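Local coordinates for arginyl-tRNA synthetase, putative (Plasmodium falciparum, PDB 5JLD), which probably joins arginine to its cognate tRNA at the expense of ATP, as a class I aminoacyl-tRNA synthetase of the malaria parasite's cytoplasm, at residues Glu71-Ile74 with Ser75-Glu79; Leu61-Asn65 with Ala66-Ser70; Asp100-Glu103 with Thr104-Lys108; Glu8-Thr11 with Lys12-Thr16; Pro523-Phe526 with Tyr527-Lys531. One frame throughout, in Å; residues are numbered along the deposited sequence. Where two conformers were deposited one is given.

Contact 1: residues Glu71-Ile74 with Ser75-Glu79; sequences EFII and SNINE
Phe72 meets both Ser75 and Asn76 as helix 66-75 runs out. Take the polar contacts first. The hydroxyl of Ser75 folds back on its own helix and gives its proton to the carbonyl of Phe72, OG to O 2.6 Å, arriving in the carbonyl plane on a lone pair. What brings it there is a chi1 of 79°, which sets OG between the backbone N and the carbonyl carbon of Ser75. The last strong i to i-4 bond runs from Ser75 N to Glu71 O at 2.9 Å. Asn76 N then splits weakly between the carbonyls of Phe72 and Ile73, and Ile77 N closes a tighter turn on Ile74 O at 2.9 Å, approaching from above that carbonyl's plane.

The second kind is amide on ring. Asn76 lies alongside Phe72, both pointing the same way, and its ND2 stands over one ring face, 3.7 Å from Phe72 CE1, with ring and amide planes 61° apart. Lys24 binds the other end of the amide, OD1.

Apolar contact is lighter: Ile77 CD1 comes within 4.2 Å of Ile73 CG2, and Ile77 goes on to pack against Phe82 and Ile85. This is a helix C-terminus closing in a tighter i to i-3 turn, with Asn76 the first residue to leave helical geometry as the chain heads for strand 82-86 of the N-terminal domain.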
# COMPACT_ATOMS: atom_id res chain seq x y z
N GLU A 71 19.82 -10.87 -31.64
CA GLU A 71 21.05 -10.24 -32.11
C GLU A 71 20.78 -9.03 -33.03
O GLU A 71 21.46 -8.01 -32.96
CB GLU A 71 21.92 -11.27 -32.83
CG GLU A 71 23.35 -11.26 -32.39
CD GLU A 71 23.53 -11.67 -30.94
OE1 GLU A 71 23.10 -12.79 -30.60
OE2 GLU A 71 24.11 -10.89 -30.16
N PHE A 72 19.78 -9.15 -33.90
CA PHE A 72 19.35 -8.00 -34.69
C PHE A 72 18.89 -6.83 -33.75
O PHE A 72 19.36 -5.67 -33.88
CB PHE A 72 18.24 -8.44 -35.65
CG PHE A 72 17.87 -7.43 -36.69
CD1 PHE A 72 18.84 -6.66 -37.32
CD2 PHE A 72 16.53 -7.26 -37.06
CE1 PHE A 72 18.48 -5.74 -38.29
CE2 PHE A 72 16.17 -6.34 -38.02
CZ PHE A 72 17.14 -5.57 -38.64
N ILE A 73 18.04 -7.17 -32.78
CA ILE A 73 17.60 -6.17 -31.80
C ILE A 73 18.78 -5.49 -31.08
O ILE A 73 18.83 -4.27 -30.96
CB ILE A 73 16.67 -6.80 -30.74
CG1 ILE A 73 15.35 -7.24 -31.38
CG2 ILE A 73 16.44 -5.81 -29.58
CD1 ILE A 73 14.39 -7.88 -30.42
N ILE A 74 19.72 -6.29 -30.61
CA ILE A 74 20.93 -5.77 -29.97
C ILE A 74 21.72 -4.85 -30.91
O ILE A 74 22.17 -3.78 -30.50
CB ILE A 74 21.82 -6.94 -29.48
CG1 ILE A 74 21.16 -7.63 -28.28
CG2 ILE A 74 23.24 -6.46 -29.16
CD1 ILE A 74 21.96 -8.77 -27.68
N SER A 75 21.88 -5.27 -32.17
CA SER A 75 22.60 -4.48 -33.16
C SER A 75 21.92 -3.13 -33.37
O SER A 75 22.58 -2.17 -33.77
CB SER A 75 22.70 -5.22 -34.50
OG SER A 75 21.48 -5.10 -35.24
N ASN A 76 20.62 -3.05 -33.11
CA ASN A 76 20.01 -1.72 -33.24
C ASN A 76 19.86 -0.94 -31.92
O ASN A 76 19.13 0.06 -31.85
CB ASN A 76 18.66 -1.85 -33.95
CG ASN A 76 18.81 -1.82 -35.47
OD1 ASN A 76 19.58 -1.03 -36.02
ND2 ASN A 76 18.10 -2.72 -36.15
N ILE A 77 20.60 -1.37 -30.90
CA ILE A 77 20.69 -0.62 -29.65
C ILE A 77 22.08 0.02 -29.49
O ILE A 77 23.10 -0.64 -29.64
CB ILE A 77 20.42 -1.53 -28.43
CG1 ILE A 77 18.94 -1.91 -28.38
CG2 ILE A 77 20.86 -0.85 -27.13
CD1 ILE A 77 18.62 -2.98 -27.36
N ASN A 78 22.10 1.32 -29.20
CA ASN A 78 23.36 2.03 -28.99
C ASN A 78 23.29 2.89 -27.72
O ASN A 78 22.80 4.02 -27.76
CB ASN A 78 23.69 2.90 -30.21
CG ASN A 78 25.11 3.46 -30.17
OD1 ASN A 78 26.02 2.85 -29.61
ND2 ASN A 78 25.29 4.64 -30.77
N GLU A 79 23.74 2.35 -26.59
CA GLU A 79 23.58 3.02 -25.30
C GLU A 79 24.84 2.91 -24.45
O GLU A 79 25.27 1.81 -24.09
CB GLU A 79 22.39 2.45 -24.51
CG GLU A 79 21.05 2.49 -25.23
CD GLU A 79 20.55 3.90 -25.43
OE1 GLU A 79 20.99 4.79 -24.69
OE2 GLU A 79 19.74 4.12 -26.36

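Contact 2: residues Leu61-Asn65 with Ala66-Ser70; sequences LNYEN and AQKIS
Lys68 reaches back across the start of its helix to Glu64, and its chain is worth following outward. CB rests 4.0 Å from CD1 of the Tyr63 ring. CG comes next, 3.3 Å from Asn65 OD1 and near ND2 too; the side chains of Asn65 and Lys68 cross at about a right angle. Beyond that the chain bends at chi2 and chi3 (-145° and -63°), which swings CD and CE round over the loop; CE ends 3.4 Å from the backbone N of Glu64. NZ finishes in a salt bridge with Glu64 OE2 at 3.2 Å; the extended glutamate chain is crossed at a slant by the lysine, whose NZ also comes close to its CG.

Asn65 is the N-cap. Its OD1 accepts from Lys68 N at 3.0 Å, with an N-H...O angle of 146° and the donor tilted from the amide plane. This caps one of the amide N-H groups that the first helical turn leaves without a backbone carbonyl. The lysine therefore meets the cap twice, by its backbone N and by its CG.

On the apolar side, Ile69 CG1 sits over one face of the Tyr63 ring in a CH-pi contact, 3.8 Å from the centroid and displaced toward the rim. Phe26 touches both of these side chains. Past them, Ile69 and Ala66 lean on Tyr54 of helix 49-57. Loop 61-65 thus lies between two helices, 49-57 and 66-75, that pack on each other through these side chains.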
# COMPACT_ATOMS: atom_id res chain seq x y z
N LEU A 61 10.03 -14.61 -41.72
CA LEU A 61 11.20 -13.77 -41.98
C LEU A 61 12.50 -14.57 -42.09
O LEU A 61 13.59 -14.01 -41.97
CB LEU A 61 11.32 -12.72 -40.88
CG LEU A 61 10.01 -12.01 -40.51
CD1 LEU A 61 10.21 -11.05 -39.33
CD2 LEU A 61 9.39 -11.29 -41.71
N ASN A 62 12.37 -15.87 -42.31
CA ASN A 62 13.51 -16.74 -42.61
C ASN A 62 14.65 -16.71 -41.58
O ASN A 62 15.81 -16.88 -41.94
CB ASN A 62 14.06 -16.39 -43.99
N TYR A 63 14.31 -16.48 -40.31
CA TYR A 63 15.29 -16.56 -39.22
C TYR A 63 15.45 -18.01 -38.75
O TYR A 63 14.46 -18.74 -38.65
CB TYR A 63 14.86 -15.67 -38.04
CG TYR A 63 15.17 -14.20 -38.25
CD1 TYR A 63 16.48 -13.75 -38.26
CD2 TYR A 63 14.15 -13.28 -38.45
CE1 TYR A 63 16.77 -12.41 -38.46
CE2 TYR A 63 14.43 -11.94 -38.65
CZ TYR A 63 15.75 -11.51 -38.66
OH TYR A 63 16.05 -10.18 -38.86
N GLU A 64 16.68 -18.42 -38.49
CA GLU A 64 16.96 -19.81 -38.11
C GLU A 64 16.54 -20.14 -36.68
O GLU A 64 16.25 -21.30 -36.35
CB GLU A 64 18.45 -20.12 -38.28
CG GLU A 64 18.93 -20.22 -39.72
CD GLU A 64 20.44 -20.41 -39.80
OE1 GLU A 64 20.94 -20.84 -40.86
OE2 GLU A 64 21.12 -20.11 -38.80
N ASN A 65 16.50 -19.12 -35.83
CA ASN A 65 16.22 -19.29 -34.40
C ASN A 65 15.94 -17.94 -33.74
O ASN A 65 16.10 -16.89 -34.36
CB ASN A 65 17.39 -19.98 -33.71
CG ASN A 65 18.69 -19.24 -33.91
OD1 ASN A 65 18.92 -18.19 -33.31
ND2 ASN A 65 19.56 -19.78 -34.76
N ALA A 66 15.53 -17.96 -32.47
CA ALA A 66 15.19 -16.74 -31.76
C ALA A 66 16.45 -15.88 -31.47
O ALA A 66 16.38 -14.63 -31.48
CB ALA A 66 14.44 -17.07 -30.45
N GLN A 67 17.58 -16.54 -31.25
CA GLN A 67 18.80 -15.82 -30.90
C GLN A 67 19.22 -14.85 -32.00
O GLN A 67 19.71 -13.77 -31.71
CB GLN A 67 19.96 -16.79 -30.58
CG GLN A 67 21.18 -16.05 -30.01
CD GLN A 67 22.18 -16.94 -29.30
OE1 GLN A 67 22.29 -18.14 -29.58
NE2 GLN A 67 22.91 -16.36 -28.34
N LYS A 68 19.02 -15.22 -33.26
CA LYS A 68 19.35 -14.29 -34.33
C LYS A 68 18.50 -13.02 -34.30
O LYS A 68 19.00 -11.92 -34.53
CB LYS A 68 19.24 -14.97 -35.68
CG LYS A 68 20.05 -16.25 -35.77
CD LYS A 68 20.61 -16.40 -37.15
CE LYS A 68 19.49 -16.51 -38.17
NZ LYS A 68 19.96 -17.20 -39.38
N ILE A 69 17.23 -13.18 -33.97
CA ILE A 69 16.36 -12.03 -33.81
C ILE A 69 16.88 -11.17 -32.66
O ILE A 69 17.00 -9.94 -32.80
CB ILE A 69 14.90 -12.47 -33.56
CG1 ILE A 69 14.38 -13.21 -34.81
CG2 ILE A 69 14.00 -11.28 -33.16
CD1 ILE A 69 12.86 -13.45 -34.80
N SER A 70 17.24 -11.80 -31.55
CA SER A 70 17.71 -11.00 -30.43
C SER A 70 18.99 -10.25 -30.80
O SER A 70 19.20 -9.12 -30.37
CB SER A 70 17.92 -11.86 -29.18
OG SER A 70 19.09 -12.61 -29.26

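Contact 3: residues Asp100-Glu103 with Thr104-Lys108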
# COMPACT_ATOMS: atom_id res chain seq x y z
N ASP A 100 29.36 4.11 -14.46
CA ASP A 100 29.21 5.56 -14.53
C ASP A 100 27.75 5.99 -14.51
O ASP A 100 27.40 6.97 -13.84
CB ASP A 100 29.89 6.13 -15.78
CG ASP A 100 29.85 7.65 -15.81
OD1 ASP A 100 30.61 8.28 -15.04
OD2 ASP A 100 29.05 8.21 -16.59
N TYR A 101 26.88 5.26 -15.21
CA TYR A 101 25.46 5.57 -15.12
C TYR A 101 24.97 5.49 -13.67
O TYR A 101 24.23 6.37 -13.20
CB TYR A 101 24.60 4.65 -15.98
CG TYR A 101 23.11 4.95 -15.76
CD1 TYR A 101 22.53 6.11 -16.26
CD2 TYR A 101 22.31 4.10 -15.00
CE1 TYR A 101 21.16 6.40 -16.03
CE2 TYR A 101 20.97 4.37 -14.77
CZ TYR A 101 20.40 5.52 -15.28
OH TYR A 101 19.06 5.76 -15.02
N ILE A 102 25.36 4.44 -12.97
CA ILE A 102 24.91 4.24 -11.60
C ILE A 102 25.46 5.35 -10.68
O ILE A 102 24.72 5.91 -9.86
CB ILE A 102 25.33 2.86 -11.07
CG1 ILE A 102 24.68 1.76 -11.92
CG2 ILE A 102 24.92 2.70 -9.63
CD1 ILE A 102 25.07 0.35 -11.50
N GLU A 103 26.74 5.69 -10.86
CA GLU A 103 27.36 6.74 -10.05
C GLU A 103 26.72 8.11 -10.26
O GLU A 103 26.37 8.81 -9.29
CB GLU A 103 28.87 6.84 -10.36
CG GLU A 103 29.68 5.72 -9.74
CD GLU A 103 31.10 5.63 -10.29
OE1 GLU A 103 31.46 6.40 -11.21
OE2 GLU A 103 31.85 4.78 -9.78
N THR A 104 26.55 8.49 -11.52
CA THR A 104 25.92 9.75 -11.88
C THR A 104 24.47 9.82 -11.36
O THR A 104 23.99 10.87 -10.85
CB THR A 104 25.93 9.95 -13.42
OG1 THR A 104 27.28 9.89 -13.91
CG2 THR A 104 25.33 11.30 -13.81
N SER A 105 23.77 8.68 -11.48
CA SER A 105 22.37 8.65 -11.06
C SER A 105 22.32 8.85 -9.54
O SER A 105 21.55 9.64 -9.03
CB SER A 105 21.69 7.34 -11.47
OG SER A 105 21.68 7.17 -12.89
N LEU A 106 23.20 8.16 -8.83
CA LEU A 106 23.30 8.30 -7.38
C LEU A 106 23.61 9.74 -6.97
O LEU A 106 23.05 10.25 -6.00
CB LEU A 106 24.37 7.36 -6.81
CG LEU A 106 23.96 5.89 -6.74
CD1 LEU A 106 25.15 5.02 -6.41
CD2 LEU A 106 22.83 5.68 -5.73
N LYS A 107 24.49 10.39 -7.71
CA LYS A 107 24.85 11.78 -7.42
C LYS A 107 23.66 12.73 -7.60
O LYS A 107 23.57 13.74 -6.92
CB LYS A 107 26.01 12.24 -8.31
CG LYS A 107 27.32 11.50 -8.10
CD LYS A 107 28.41 12.08 -9.01
CE LYS A 107 29.73 11.34 -8.86
NZ LYS A 107 30.71 11.74 -9.92
N LYS A 108 22.76 12.41 -8.54
CA LYS A 108 21.48 13.15 -8.57
C LYS A 108 20.70 13.19 -7.21
O LYS A 108 19.96 14.13 -6.94
CB LYS A 108 20.56 12.57 -9.65
CG LYS A 108 21.02 12.85 -11.08
CD LYS A 108 20.08 12.18 -12.07
CE LYS A 108 20.48 12.43 -13.52
NZ LYS A 108 19.58 11.72 -14.48
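The ring of Tyr101 carries the hydroxyl of Ser105 over one face: OG stands 3.1 Å above the ring plane, offset toward the rim, and is 3.2 Å from Tyr101 CZ. That oxygen is held there by its bond to the carbonyl of the same tyrosine, Ser105 OG to Tyr101 O 2.7 Å. A chi1 of 175° carries the ring forward along the helix to lie beneath the serine. At the far end of the ring, Tyr101 OH bonds to Glu8, and Ile10 and Lys13 of helix 10-25 also touch the tyrosine.

Helix 99-108 follows strand 93-97, and here it shows a recurrent helical habit: a serine or threonine hydroxyl returns to the carbonyl four residues earlier, which then takes two donors. Tyr101 O receives Ser105 N as well as OG, from opposite faces of its plane. One residue back, Asp100 O does the same with Thr104 N and Thr104 OG1, each at 2.9 Å; the N-H bond is nearly straight at 170°, while OG1 comes from above the plane.

The apolar flank is where Ile102 and Leu106 lie side by side, pointing the same way, with Ile102 CG2 4.0 Å from Leu106 CD1. They pack on Leu507 and on helix 510-520. Lys107 stretches its aliphatic chain past Glu103 O, CG at 3.1 Å, before pairing with Asp503, while Glu103 turns its carboxylate to Lys99 and Leu507 N.

Contact 4: residues Glu8-Thr11 with Lys12-Thr16; sequences ECIT and KKIKT
Glu8 and Lys13 reach toward each other at a slant, both extended beyond CG. Each has CG roughly anti to its backbone N (chi1 -150° for the glutamate, -175° for the lysine), which lets the chains meet, one from the loop and one from the first turn of the helix. NZ of Lys13 meets Glu8 OE1 on its syn side at 3.0 Å, somewhat out of the carboxylate plane, and has a weaker bond to OE2. The methylenes join in: Lys13 CD and CE both lie 3.2 Å from Glu8 OE2. OE1 is shared, since Tyr101 bonds to it as well.

The salt bridge spans the N-terminus of helix 10-25, where Cys9 is the N-cap residue. Its carbonyl accepts the first regular helical bond, from Lys13 N at 3.1 Å, and a weak one from Lys12 N. Cys9 SG, meanwhile, rests 3.9 Å from Lys12 CG, with the rest of that lysine bending away toward Glu126 and Tyr527. Asp524 takes up Thr11 N, one of the early N-H groups of the helix.

Ile10 and Ile14 lie side by side and point the same way, Ile10 CG2 against Ile14 CD1 at 3.9 Å, one turn apart on the flank facing Tyr45 of strand 45-47. Between their backbones, Ile14 N donates almost straight to Ile10 O, the N-H...O angle being 174°.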
# COMPACT_ATOMS: atom_id res chain seq x y z
N GLU A 8 15.09 8.77 -11.94
CA GLU A 8 14.64 8.21 -13.20
C GLU A 8 14.00 6.86 -12.94
O GLU A 8 14.46 6.10 -12.07
CB GLU A 8 15.83 8.07 -14.16
CG GLU A 8 15.49 8.19 -15.63
CD GLU A 8 16.74 8.23 -16.52
OE1 GLU A 8 17.87 8.00 -16.03
OE2 GLU A 8 16.57 8.52 -17.72
N CYS A 9 12.95 6.53 -13.70
CA CYS A 9 12.40 5.19 -13.60
C CYS A 9 13.11 4.28 -14.61
O CYS A 9 12.83 4.32 -15.81
CB CYS A 9 10.89 5.16 -13.85
SG CYS A 9 10.18 3.47 -13.81
N ILE A 10 14.03 3.45 -14.12
CA ILE A 10 14.92 2.70 -15.01
C ILE A 10 14.19 1.64 -15.85
O ILE A 10 14.47 1.50 -17.05
CB ILE A 10 16.05 2.04 -14.20
CG1 ILE A 10 16.97 3.12 -13.61
CG2 ILE A 10 16.85 1.07 -15.07
CD1 ILE A 10 18.09 2.58 -12.75
N THR A 11 13.26 0.89 -15.26
CA THR A 11 12.50 -0.09 -16.03
C THR A 11 11.84 0.54 -17.27
O THR A 11 11.82 -0.07 -18.34
CB THR A 11 11.41 -0.79 -15.17
OG1 THR A 11 12.04 -1.62 -14.19
CG2 THR A 11 10.51 -1.64 -16.02
N LYS A 12 11.33 1.78 -17.13
CA LYS A 12 10.63 2.46 -18.23
C LYS A 12 11.61 2.98 -19.25
O LYS A 12 11.35 2.97 -20.45
CB LYS A 12 9.77 3.63 -17.72
CG LYS A 12 8.36 3.26 -17.29
CD LYS A 12 7.53 4.54 -16.99
CE LYS A 12 6.95 5.15 -18.25
NZ LYS A 12 5.71 4.43 -18.67
N LYS A 13 12.75 3.46 -18.75
CA LYS A 13 13.85 3.91 -19.59
C LYS A 13 14.33 2.79 -20.54
O LYS A 13 14.40 2.95 -21.78
CB LYS A 13 15.00 4.40 -18.71
CG LYS A 13 16.16 5.00 -19.49
CD LYS A 13 17.27 5.50 -18.57
CE LYS A 13 18.23 6.38 -19.36
NZ LYS A 13 19.25 7.04 -18.51
N ILE A 14 14.62 1.65 -19.94
CA ILE A 14 15.11 0.49 -20.69
C ILE A 14 14.02 -0.08 -21.62
O ILE A 14 14.30 -0.45 -22.78
CB ILE A 14 15.60 -0.59 -19.74
CG1 ILE A 14 16.91 -0.15 -19.06
CG2 ILE A 14 15.76 -1.90 -20.47
CD1 ILE A 14 17.54 -1.22 -18.14
N LYS A 15 12.79 -0.12 -21.10
CA LYS A 15 11.65 -0.55 -21.91
C LYS A 15 11.57 0.29 -23.17
O LYS A 15 11.40 -0.25 -24.26
CB LYS A 15 10.32 -0.45 -21.14
CG LYS A 15 9.14 -1.03 -21.90
CD LYS A 15 7.79 -0.69 -21.26
CE LYS A 15 6.65 -0.86 -22.28
NZ LYS A 15 6.92 -0.13 -23.57
N THR A 16 11.70 1.60 -23.02
CA THR A 16 11.69 2.50 -24.17
C THR A 16 12.86 2.21 -25.14
O THR A 16 12.66 2.10 -26.36
CB THR A 16 11.75 3.97 -23.74
OG1 THR A 16 10.57 4.29 -23.00
CG2 THR A 16 11.84 4.89 -24.97

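Contact 5: residues Pro523-Phe526 with Tyr527-Lys531; sequences PDIF and YYILK
Four successive backbone bonds, from Tyr527 N to Pro523 O through to Leu530 N to Phe526 O, run between 2.9 and 3.0 Å in a regular alpha-helical spacing. Along this backbone Ile525 and Ile529 meet one turn apart, Ile525 CG2 to Ile529 CD1 4.1 Å, their side chains slanting past one another. Ile529 CG1 also lies 3.3 Å from Ile525 O. Leu530 treats Phe526 in a similar way: its CG lies 3.4 Å from Phe526 O, while the phenylalanine ring is turned off to Phe522 and Phe167.

The two tyrosines flank the carbonyl of Asp524. Tyr528 CD2 comes within 3.4 Å of Asp524 O; Tyr527 brings CB equally close and has that oxygen near its ring plane, at the edge. The rings part at the first torsion, Tyr527 with chi1 169° and Tyr528 with chi1 -79°, yet they stay in contact: CD2 of Tyr527 sits over the centre of one face of Tyr528, 3.6 Å above its plane. Lys531 passes CD over a face of Tyr527 and its NZ reaches the phenol only weakly.

The carboxylate of Asp524 finds its partners outside the two segments: Tyr45 and Tyr37 at OD2, Thr11 N at OD1. The buried acid is thus met by several donors, which would favour its charged form, and the helix is tied to the N-terminal domain by polar bonds while its own turns are held by backbone bonds and hydrocarbon.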
# COMPACT_ATOMS: atom_id res chain seq x y z
N PRO A 523 12.32 3.53 -7.95
CA PRO A 523 11.14 3.95 -8.72
C PRO A 523 10.34 2.81 -9.38
O PRO A 523 9.13 2.97 -9.57
CB PRO A 523 11.73 4.87 -9.79
CG PRO A 523 12.98 5.40 -9.15
CD PRO A 523 13.54 4.22 -8.41
N ASP A 524 11.01 1.70 -9.71
CA ASP A 524 10.34 0.55 -10.31
C ASP A 524 9.24 0.02 -9.37
O ASP A 524 8.17 -0.41 -9.82
CB ASP A 524 11.32 -0.59 -10.62
CG ASP A 524 12.46 -0.18 -11.58
OD1 ASP A 524 12.47 0.93 -12.15
OD2 ASP A 524 13.36 -0.99 -11.77
N ILE A 525 9.53 0.06 -8.07
CA ILE A 525 8.59 -0.42 -7.06
C ILE A 525 7.27 0.37 -7.14
O ILE A 525 6.18 -0.20 -7.10
CB ILE A 525 9.17 -0.30 -5.64
CG1 ILE A 525 10.50 -1.06 -5.52
CG2 ILE A 525 8.16 -0.79 -4.60
CD1 ILE A 525 10.33 -2.56 -5.76
N PHE A 526 7.39 1.69 -7.28
CA PHE A 526 6.21 2.55 -7.33
C PHE A 526 5.50 2.37 -8.66
O PHE A 526 4.26 2.28 -8.70
CB PHE A 526 6.61 4.00 -7.10
CG PHE A 526 7.14 4.23 -5.72
CD1 PHE A 526 6.27 4.51 -4.67
CD2 PHE A 526 8.49 4.10 -5.45
CE1 PHE A 526 6.75 4.69 -3.38
CE2 PHE A 526 8.98 4.28 -4.16
CZ PHE A 526 8.11 4.58 -3.13
N TYR A 527 6.29 2.28 -9.73
CA TYR A 527 5.74 1.98 -11.04
C TYR A 527 4.83 0.75 -11.00
O TYR A 527 3.71 0.77 -11.55
CB TYR A 527 6.88 1.77 -12.05
CG TYR A 527 6.47 1.20 -13.37
CD1 TYR A 527 5.78 1.97 -14.31
CD2 TYR A 527 6.78 -0.12 -13.70
CE1 TYR A 527 5.40 1.44 -15.55
CE2 TYR A 527 6.43 -0.66 -14.94
CZ TYR A 527 5.74 0.12 -15.86
OH TYR A 527 5.37 -0.41 -17.07
N TYR A 528 5.27 -0.32 -10.34
CA TYR A 528 4.40 -1.49 -10.32
C TYR A 528 3.27 -1.41 -9.26
O TYR A 528 2.16 -1.93 -9.48
CB TYR A 528 5.24 -2.74 -10.13
CG TYR A 528 5.90 -3.19 -11.42
CD1 TYR A 528 5.14 -3.62 -12.50
CD2 TYR A 528 7.29 -3.16 -11.57
CE1 TYR A 528 5.73 -4.03 -13.69
CE2 TYR A 528 7.90 -3.58 -12.75
CZ TYR A 528 7.11 -4.01 -13.81
OH TYR A 528 7.70 -4.42 -14.99
N ILE A 529 3.52 -0.76 -8.13
CA ILE A 529 2.48 -0.59 -7.11
C ILE A 529 1.27 0.14 -7.69
O ILE A 529 0.13 -0.28 -7.49
CB ILE A 529 3.01 0.16 -5.89
CG1 ILE A 529 3.77 -0.80 -4.98
CG2 ILE A 529 1.86 0.76 -5.09
CD1 ILE A 529 4.25 -0.17 -3.68
N LEU A 530 1.52 1.21 -8.42
CA LEU A 530 0.41 1.95 -9.04
C LEU A 530 -0.44 1.03 -9.92
O LEU A 530 -1.64 1.23 -10.08
CB LEU A 530 0.96 3.11 -9.88
CG LEU A 530 1.61 4.28 -9.15
CD1 LEU A 530 1.94 5.37 -10.18
CD2 LEU A 530 0.73 4.83 -8.02
N LYS A 531 0.20 -0.00 -10.47
CA LYS A 531 -0.47 -0.93 -11.38
C LYS A 531 -1.23 -2.05 -10.66
O LYS A 531 -2.31 -2.43 -11.09
CB LYS A 531 0.56 -1.55 -12.34
CG LYS A 531 1.18 -0.52 -13.29
CD LYS A 531 2.30 -1.10 -14.14
CE LYS A 531 1.76 -2.09 -15.16
NZ LYS A 531 2.82 -2.54 -16.10

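Along the chain the order is contact 4, 2, 1, 3 and then, far downstream, 5. Contacts 1 and 2 share helix 66-75, one at each end, with centres about 14 Å apart; Phe72 touches Tyr63 between them. Both belong to the N-terminal domain; contact 2 is about 33 Å from contact 5 and about 36 Å from contact 3, centre to centre. Contact 4, at the start of helix 10-25, touches contacts 3 and 5: Glu8 OE1 probably bonds to Tyr101 OH, and Thr11 OG1 probably bonds to Asp524 OD2. Helix 522-532 belongs to the DALR anticodon-binding domain, so the second of these bonds ties the start of helix 10-25 to the anticodon-binding part.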